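Local coordinates for protein glycoside hydrolase family 5 (Aspergillus oryzae, PDB 6LA0) that hydrolyses glycosidic bonds as a secreted family 5 glycoside hydrolase, a rutinosidase also predicted to act as an exo-1,3-beta-glucanase, at residues Ser272-Gln284 / Arg314-Tyr326. Sequence-based numbering, arbitrary orientation.
Sequences SETLPARLYADAQ and RNVNAGLDAMYKY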
ATOM      1  N   SER A 272      14.424   9.126  17.092  1.00 19.38           N
ATOM      2  CA  SER A 272      14.992   7.812  16.799  1.00 19.72           C
ATOM      3  C   SER A 272      15.300   7.048  18.094  1.00 18.45           C
ATOM      4  O   SER A 272      15.082   5.829  18.184  1.00 18.16           O
ATOM      5  CB  SER A 272      16.249   7.977  15.937  1.00 21.56           C
ATOM      6  OG  SER A 272      15.883   8.355  14.613  1.00 18.19           O
ATOM      7  N   GLU A 273      15.775   7.763  19.117  1.00 22.91           N
ATOM      8  CA  GLU A 273      16.080   7.147  20.406  1.00 22.85           C
ATOM      9  C   GLU A 273      14.867   6.449  20.997  1.00 20.11           C
ATOM     10  O   GLU A 273      14.925   5.252  21.314  1.00 22.98           O
ATOM     11  CB  GLU A 273      16.582   8.214  21.363  1.00 25.69           C
ATOM     12  CG  GLU A 273      17.179   7.552  22.616  1.00 29.49           C
ATOM     13  CD  GLU A 273      16.474   7.823  23.953  1.00 33.11           C
ATOM     14  OE1 GLU A 273      16.188   8.997  24.277  1.00 33.89           O
ATOM     15  OE2 GLU A 273      16.386   6.861  24.744  1.00 31.19           O
ATOM     16  N   THR A 274      13.731   7.141  21.025  1.00 24.12           N
ATOM     17  CA  THR A 274      12.535   6.674  21.719  1.00 21.60           C
ATOM     18  C   THR A 274      11.568   5.944  20.806  1.00 22.97           C
ATOM     19  O   THR A 274      10.485   5.541  21.252  1.00 21.38           O
ATOM     20  CB  THR A 274      11.832   7.860  22.380  1.00 25.22           C
ATOM     21  OG1 THR A 274      11.548   8.848  21.389  1.00 23.77           O
ATOM     22  CG2 THR A 274      12.737   8.482  23.482  1.00 23.69           C
ATOM     23  N   LEU A 275      11.937   5.772  19.536  1.00 19.21           N
ATOM     24  CA  LEU A 275      11.011   5.153  18.598  1.00 21.18           C
ATOM     25  C   LEU A 275      10.592   3.738  18.981  1.00 19.40           C
ATOM     26  O   LEU A 275       9.403   3.425  18.805  1.00 22.15           O
ATOM     27  CB  LEU A 275      11.596   5.165  17.182  1.00 17.13           C
ATOM     28  CG  LEU A 275      10.691   4.548  16.122  1.00 19.12           C
ATOM     29  CD1 LEU A 275       9.340   5.278  16.033  1.00 16.29           C
ATOM     30  CD2 LEU A 275      11.431   4.562  14.791  1.00 15.85           C
ATOM     31  N   PRO A 276      11.466   2.845  19.481  1.00 23.42           N
ATOM     32  CA  PRO A 276      11.001   1.463  19.727  1.00 19.62           C
ATOM     33  C   PRO A 276       9.830   1.368  20.688  1.00 19.04           C
ATOM     34  O   PRO A 276       8.895   0.594  20.439  1.00 20.15           O
ATOM     35  CB  PRO A 276      12.248   0.766  20.290  1.00 21.18           C
ATOM     36  CG  PRO A 276      13.401   1.560  19.729  1.00 18.20           C
ATOM     37  CD  PRO A 276      12.919   2.975  19.738  1.00 19.82           C
ATOM     38  N   ALA A 277       9.858   2.125  21.788  1.00 23.34           N
ATOM     39  CA  ALA A 277       8.714   2.142  22.699  1.00 23.96           C
ATOM     40  C   ALA A 277       7.424   2.458  21.947  1.00 25.34           C
ATOM     41  O   ALA A 277       6.389   1.825  22.180  1.00 18.15           O
ATOM     42  CB  ALA A 277       8.951   3.155  23.826  1.00 22.87           C
ATOM     43  N   ARG A 278       7.477   3.417  21.018  1.00 19.11           N
ATOM     44  CA  ARG A 278       6.275   3.781  20.269  1.00 22.71           C
ATOM     45  C   ARG A 278       5.858   2.675  19.311  1.00 18.50           C
ATOM     46  O   ARG A 278       4.658   2.417  19.140  1.00 19.64           O
ATOM     47  CB  ARG A 278       6.494   5.079  19.494  1.00 25.95           C
ATOM     48  CG  ARG A 278       5.264   5.980  19.476  1.00 28.65           C
ATOM     49  CD  ARG A 278       4.915   6.443  20.895  1.00 29.19           C
ATOM     50  NE  ARG A 278       5.873   7.414  21.420  1.00 29.86           N
ATOM     51  CZ  ARG A 278       5.805   8.730  21.218  1.00 32.90           C
ATOM     52  NH1 ARG A 278       4.826   9.247  20.483  1.00 36.44           N
ATOM     53  NH2 ARG A 278       6.725   9.533  21.752  1.00 33.29           N
ATOM     54  N   LEU A 279       6.830   2.037  18.652  1.00 18.15           N
ATOM     55  CA  LEU A 279       6.520   0.926  17.756  1.00 19.80           C
ATOM     56  C   LEU A 279       5.787  -0.186  18.492  1.00 22.20           C
ATOM     57  O   LEU A 279       4.817  -0.758  17.969  1.00 16.60           O
ATOM     58  CB  LEU A 279       7.801   0.377  17.122  1.00 16.73           C
ATOM     59  CG  LEU A 279       8.526   1.262  16.099  1.00 19.85           C
ATOM     60  CD1 LEU A 279      10.013   0.862  15.933  1.00 21.92           C
ATOM     61  CD2 LEU A 279       7.799   1.229  14.752  1.00 18.27           C
ATOM     62  N   TYR A 280       6.232  -0.505  19.717  1.00 18.40           N
ATOM     63  CA  TYR A 280       5.615  -1.603  20.446  1.00 20.82           C
ATOM     64  C   TYR A 280       4.241  -1.203  20.968  1.00 20.55           C
ATOM     65  O   TYR A 280       3.298  -2.001  20.917  1.00 20.16           O
ATOM     66  CB  TYR A 280       6.523  -2.056  21.586  1.00 20.03           C
ATOM     67  CG  TYR A 280       7.658  -2.961  21.149  1.00 19.46           C
ATOM     68  CD1 TYR A 280       7.485  -4.334  21.055  1.00 21.48           C
ATOM     69  CD2 TYR A 280       8.904  -2.442  20.846  1.00 18.32           C
ATOM     70  CE1 TYR A 280       8.529  -5.169  20.659  1.00 22.75           C
ATOM     71  CE2 TYR A 280       9.953  -3.265  20.448  1.00 19.05           C
ATOM     72  CZ  TYR A 280       9.755  -4.625  20.349  1.00 17.57           C
ATOM     73  OH  TYR A 280      10.805  -5.440  19.967  1.00 22.09           O
ATOM     74  N   ALA A 281       4.107   0.032  21.461  1.00 22.02           N
ATOM     75  CA  ALA A 281       2.809   0.514  21.928  1.00 20.21           C
ATOM     76  C   ALA A 281       1.785   0.489  20.803  1.00 20.03           C
ATOM     77  O   ALA A 281       0.646   0.033  20.993  1.00 19.15           O
ATOM     78  CB  ALA A 281       2.941   1.927  22.492  1.00 21.16           C
ATOM     79  N   ASP A 282       2.176   0.980  19.621  1.00 20.45           N
ATOM     80  CA  ASP A 282       1.245   1.091  18.496  1.00 15.72           C
ATOM     81  C   ASP A 282       0.796  -0.281  18.013  1.00 17.31           C
ATOM     82  O   ASP A 282      -0.387  -0.488  17.704  1.00 18.32           O
ATOM     83  CB  ASP A 282       1.897   1.863  17.345  1.00 19.85           C
ATOM     84  CG  ASP A 282       1.968   3.361  17.604  1.00 24.00           C
ATOM     85  OD1 ASP A 282       1.192   3.871  18.446  1.00 26.77           O
ATOM     86  OD2 ASP A 282       2.807   4.031  16.973  1.00 25.33           O
ATOM     87  N   ALA A 283       1.736  -1.220  17.897  1.00 16.94           N
ATOM     88  CA  ALA A 283       1.388  -2.562  17.457  1.00 16.54           C
ATOM     89  C   ALA A 283       0.441  -3.225  18.453  1.00 21.41           C
ATOM     90  O   ALA A 283      -0.501  -3.928  18.058  1.00 20.06           O
ATOM     91  CB  ALA A 283       2.657  -3.393  17.270  1.00 15.98           C
ATOM     92  N   GLN A 284       0.661  -2.987  19.755  1.00 18.93           N
ATOM     93  CA  GLN A 284      -0.236  -3.528  20.772  1.00 16.92           C
ATOM     94  C   GLN A 284      -1.636  -2.938  20.646  1.00 17.75           C
ATOM     95  O   GLN A 284      -2.628  -3.668  20.705  1.00 16.61           O
ATOM     96  CB  GLN A 284       0.322  -3.264  22.175  1.00 16.63           C
ATOM     97  CG  GLN A 284      -0.562  -3.812  23.300  1.00 21.00           C
ATOM     98  CD  GLN A 284       0.087  -3.694  24.678  1.00 26.86           C
ATOM     99  OE1 GLN A 284       1.308  -3.573  24.797  1.00 27.05           O
ATOM    100  NE2 GLN A 284      -0.734  -3.726  25.720  1.00 26.48           N
ATOM    101  N   ARG A 314      18.651  -0.913  14.559  1.00 18.83           N
ATOM    102  CA  ARG A 314      17.888  -1.290  15.745  1.00 17.76           C
ATOM    103  C   ARG A 314      16.402  -1.017  15.543  1.00 21.67           C
ATOM    104  O   ARG A 314      15.552  -1.869  15.848  1.00 19.47           O
ATOM    105  CB  ARG A 314      18.427  -0.544  16.978  1.00 20.20           C
ATOM    106  CG  ARG A 314      17.674  -0.870  18.283  1.00 24.41           C
ATOM    107  CD  ARG A 314      17.865   0.190  19.363  1.00 17.90           C
ATOM    108  NE  ARG A 314      17.067   1.398  19.123  1.00 18.38           N
ATOM    109  CZ  ARG A 314      16.970   2.418  19.974  1.00 17.68           C
ATOM    110  NH1 ARG A 314      17.585   2.370  21.155  1.00 19.05           N
ATOM    111  NH2 ARG A 314      16.232   3.479  19.664  1.00 17.83           N
ATOM    112  N   ASN A 315      16.075   0.137  14.954  1.00 20.80           N
ATOM    113  CA  ASN A 315      14.683   0.567  14.871  1.00 16.93           C
ATOM    114  C   ASN A 315      13.887  -0.225  13.825  1.00 17.96           C
ATOM    115  O   ASN A 315      12.738  -0.607  14.086  1.00 18.79           O
ATOM    116  CB  ASN A 315      14.630   2.075  14.597  1.00 22.23           C
ATOM    117  CG  ASN A 315      15.104   2.915  15.792  1.00 19.69           C
ATOM    118  OD1 ASN A 315      15.128   2.451  16.944  1.00 21.42           O
ATOM    119  ND2 ASN A 315      15.466   4.165  15.521  1.00 19.22           N
ATOM    120  N   VAL A 316      14.455  -0.489  12.639  1.00 18.11           N
ATOM    121  CA  VAL A 316      13.707  -1.289  11.664  1.00 19.80           C
ATOM    122  C   VAL A 316      13.502  -2.700  12.201  1.00 22.46           C
ATOM    123  O   VAL A 316      12.430  -3.298  12.025  1.00 18.84           O
ATOM    124  CB  VAL A 316      14.390  -1.287  10.273  1.00 18.87           C
ATOM    125  CG1 VAL A 316      15.702  -2.069  10.272  1.00 18.36           C
ATOM    126  CG2 VAL A 316      13.451  -1.881   9.218  1.00 17.20           C
ATOM    127  N   ASN A 317      14.497  -3.240  12.916  1.00 15.87           N
ATOM    128  CA  ASN A 317      14.316  -4.592  13.426  1.00 18.35           C
ATOM    129  C   ASN A 317      13.334  -4.611  14.592  1.00 16.99           C
ATOM    130  O   ASN A 317      12.594  -5.591  14.756  1.00 17.72           O
ATOM    131  CB  ASN A 317      15.665  -5.190  13.818  1.00 23.26           C
ATOM    132  CG  ASN A 317      16.400  -5.770  12.630  1.00 26.04           C
ATOM    133  OD1 ASN A 317      15.918  -6.711  11.987  1.00 21.76           O
ATOM    134  ND2 ASN A 317      17.564  -5.209  12.319  1.00 21.18           N
ATOM    135  N   ALA A 318      13.272  -3.524  15.372  1.00 16.55           N
ATOM    136  CA  ALA A 318      12.293  -3.440  16.457  1.00 18.52           C
ATOM    137  C   ALA A 318      10.873  -3.313  15.918  1.00 21.95           C
ATOM    138  O   ALA A 318       9.928  -3.829  16.530  1.00 18.91           O
ATOM    139  CB  ALA A 318      12.613  -2.253  17.366  1.00 18.91           C
ATOM    140  N   GLY A 319      10.704  -2.630  14.785  1.00 18.86           N
ATOM    141  CA  GLY A 319       9.393  -2.573  14.153  1.00 18.60           C
ATOM    142  C   GLY A 319       8.950  -3.924  13.619  1.00 20.00           C
ATOM    143  O   GLY A 319       7.809  -4.347  13.830  1.00 18.36           O
ATOM    144  N   LEU A 320       9.856  -4.622  12.925  1.00 18.73           N
ATOM    145  CA  LEU A 320       9.561  -5.976  12.459  1.00 19.29           C
ATOM    146  C   LEU A 320       9.120  -6.869  13.613  1.00 19.42           C
ATOM    147  O   LEU A 320       8.155  -7.628  13.488  1.00 16.88           O
ATOM    148  CB  LEU A 320      10.791  -6.565  11.757  1.00 18.90           C
ATOM    149  CG  LEU A 320      11.085  -5.999  10.363  1.00 20.86           C
ATOM    150  CD1 LEU A 320      12.506  -6.340   9.887  1.00 21.22           C
ATOM    151  CD2 LEU A 320      10.038  -6.471   9.366  1.00 18.04           C
ATOM    152  N   ASP A 321       9.830  -6.790  14.746  1.00 17.08           N
ATOM    153  CA  ASP A 321       9.495  -7.565  15.942  1.00 18.69           C
ATOM    154  C   ASP A 321       8.092  -7.253  16.450  1.00 19.58           C
ATOM    155  O   ASP A 321       7.301  -8.161  16.730  1.00 22.26           O
ATOM    156  CB  ASP A 321      10.509  -7.263  17.046  1.00 17.61           C
ATOM    157  CG  ASP A 321      11.879  -7.843  16.769  1.00 24.08           C
ATOM    158  OD1 ASP A 321      12.031  -8.599  15.796  1.00 23.59           O
ATOM    159  OD2 ASP A 321      12.814  -7.540  17.548  1.00 25.01           O
ATOM    160  N   ALA A 322       7.778  -5.960  16.584  1.00 16.82           N
ATOM    161  CA  ALA A 322       6.503  -5.531  17.148  1.00 17.35           C
ATOM    162  C   ALA A 322       5.323  -5.949  16.275  1.00 21.26           C
ATOM    163  O   ALA A 322       4.306  -6.443  16.772  1.00 19.30           O
ATOM    164  CB  ALA A 322       6.521  -4.017  17.329  1.00 18.23           C
ATOM    165  N   MET A 323       5.417  -5.724  14.972  1.00 18.80           N
ATOM    166  CA  MET A 323       4.264  -6.028  14.135  1.00 19.46           C
ATOM    167  C   MET A 323       4.096  -7.530  13.935  1.00 20.01           C
ATOM    168  O   MET A 323       2.976  -7.995  13.668  1.00 21.92           O
ATOM    169  CB  MET A 323       4.377  -5.298  12.795  1.00 22.83           C
ATOM    170  CG  MET A 323       4.224  -3.764  12.897  1.00 20.22           C
ATOM    171  SD  MET A 323       5.501  -2.932  11.971  1.00 42.45           S
ATOM    172  CE  MET A 323       5.253  -1.245  12.488  1.00 24.90           C
ATOM    173  N   TYR A 324       5.176  -8.307  14.061  1.00 17.83           N
ATOM    174  CA  TYR A 324       5.051  -9.763  13.964  1.00 19.25           C
ATOM    175  C   TYR A 324       4.490 -10.373  15.244  1.00 26.10           C
ATOM    176  O   TYR A 324       3.791 -11.394  15.195  1.00 24.18           O
ATOM    177  CB  TYR A 324       6.405 -10.388  13.652  1.00 21.48           C
ATOM    178  CG  TYR A 324       6.361 -11.780  13.068  1.00 23.05           C
ATOM    179  CD1 TYR A 324       6.156 -11.970  11.701  1.00 20.66           C
ATOM    180  CD2 TYR A 324       6.550 -12.907  13.869  1.00 22.78           C
ATOM    181  CE1 TYR A 324       6.132 -13.237  11.150  1.00 23.39           C
ATOM    182  CE2 TYR A 324       6.522 -14.188  13.324  1.00 24.85           C
ATOM    183  CZ  TYR A 324       6.310 -14.340  11.959  1.00 26.79           C
ATOM    184  OH  TYR A 324       6.284 -15.595  11.392  1.00 28.50           O
ATOM    185  N   LYS A 325       4.784  -9.764  16.386  1.00 19.63           N
ATOM    186  CA  LYS A 325       4.328 -10.301  17.661  1.00 21.24           C
ATOM    187  C   LYS A 325       2.846 -10.026  17.882  1.00 25.88           C
ATOM    188  O   LYS A 325       2.103 -10.916  18.314  1.00 24.94           O
ATOM    189  CB  LYS A 325       5.166  -9.699  18.790  1.00 23.71           C
ATOM    190  CG  LYS A 325       4.930 -10.325  20.150  1.00 28.66           C
ATOM    191  CD  LYS A 325       6.099 -10.074  21.100  1.00 31.91           C
ATOM    192  CE  LYS A 325       6.897  -8.815  20.732  1.00 27.58           C
ATOM    193  NZ  LYS A 325       7.801  -8.396  21.850  1.00 31.13           N
ATOM    194  N   TYR A 326       2.390  -8.806  17.609  1.00 22.09           N
ATOM    195  CA  TYR A 326       0.988  -8.439  17.901  1.00 19.05           C
ATOM    196  C   TYR A 326       0.055  -8.635  16.709  1.00 22.28           C
ATOM    197  O   TYR A 326      -1.135  -8.646  16.916  1.00 24.91           O
ATOM    198  CB  TYR A 326       0.923  -6.992  18.367  1.00 20.58           C
ATOM    199  CG  TYR A 326       1.501  -6.766  19.746  1.00 18.70           C
ATOM    200  CD1 TYR A 326       0.768  -7.002  20.886  1.00 18.86           C
ATOM    201  CD2 TYR A 326       2.788  -6.323  19.901  1.00 21.20           C
ATOM    202  CE1 TYR A 326       1.301  -6.796  22.142  1.00 19.33           C
ATOM    203  CE2 TYR A 326       3.337  -6.087  21.146  1.00 21.45           C
ATOM    204  CZ  TYR A 326       2.595  -6.342  22.279  1.00 21.55           C
ATOM    205  OH  TYR A 326       3.138  -6.137  23.499  1.00 21.48           O
TER
HETATM  206  O   HOH W   1      10.293  -8.332  20.859  1.00 27.13           O
HETATM  207  O   HOH W   2       3.649  -3.002  23.893  1.00 28.70           O
HETATM  208  O   HOH W   3       1.921  -6.769  25.721  1.00 29.43           O
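Two neighbouring outer helices of the TIM barrel, 275-284 and 314-326, run nearly parallel, N-to-C directions 17° apart and axes 8.6 Å apart at closest approach; strand 294-303 lies between them in sequence. L279 enters as a knob among N315, A318, G319 and M323, its CD1 3.6 Å from N315 O, while the side chain of M323 also reaches T296 and W299 of that strand. Farther along, small side chains let the helices approach, A283 CB lying 3.9 Å from A322 CB. The Y280 ring is a second knob, with A322 CB over one face and K325 NZ at its edge; a water joins its OH to that ammonium. At the N-terminal end, R314 NE and NH2 grip N315 OD1 side-on, in the guanidinium plane; NH2 sits on a lone pair of OD1, NE above the amide carbonyl plane. R314 NH2 also donates to E273 O (2.8 Å), from above that carbonyl's plane, and N315 ND2 to S272 O (3.2 Å), so the turn preceding helix 275-284 is tied to its neighbour. At the other end, Q284, CG anti to the backbone N (chi1 -180°), extends along Y326 toward its hydroxyl, and Q284 CB makes a CH-pi contact over the Y326 ring face, 3.9 Å from the centroid.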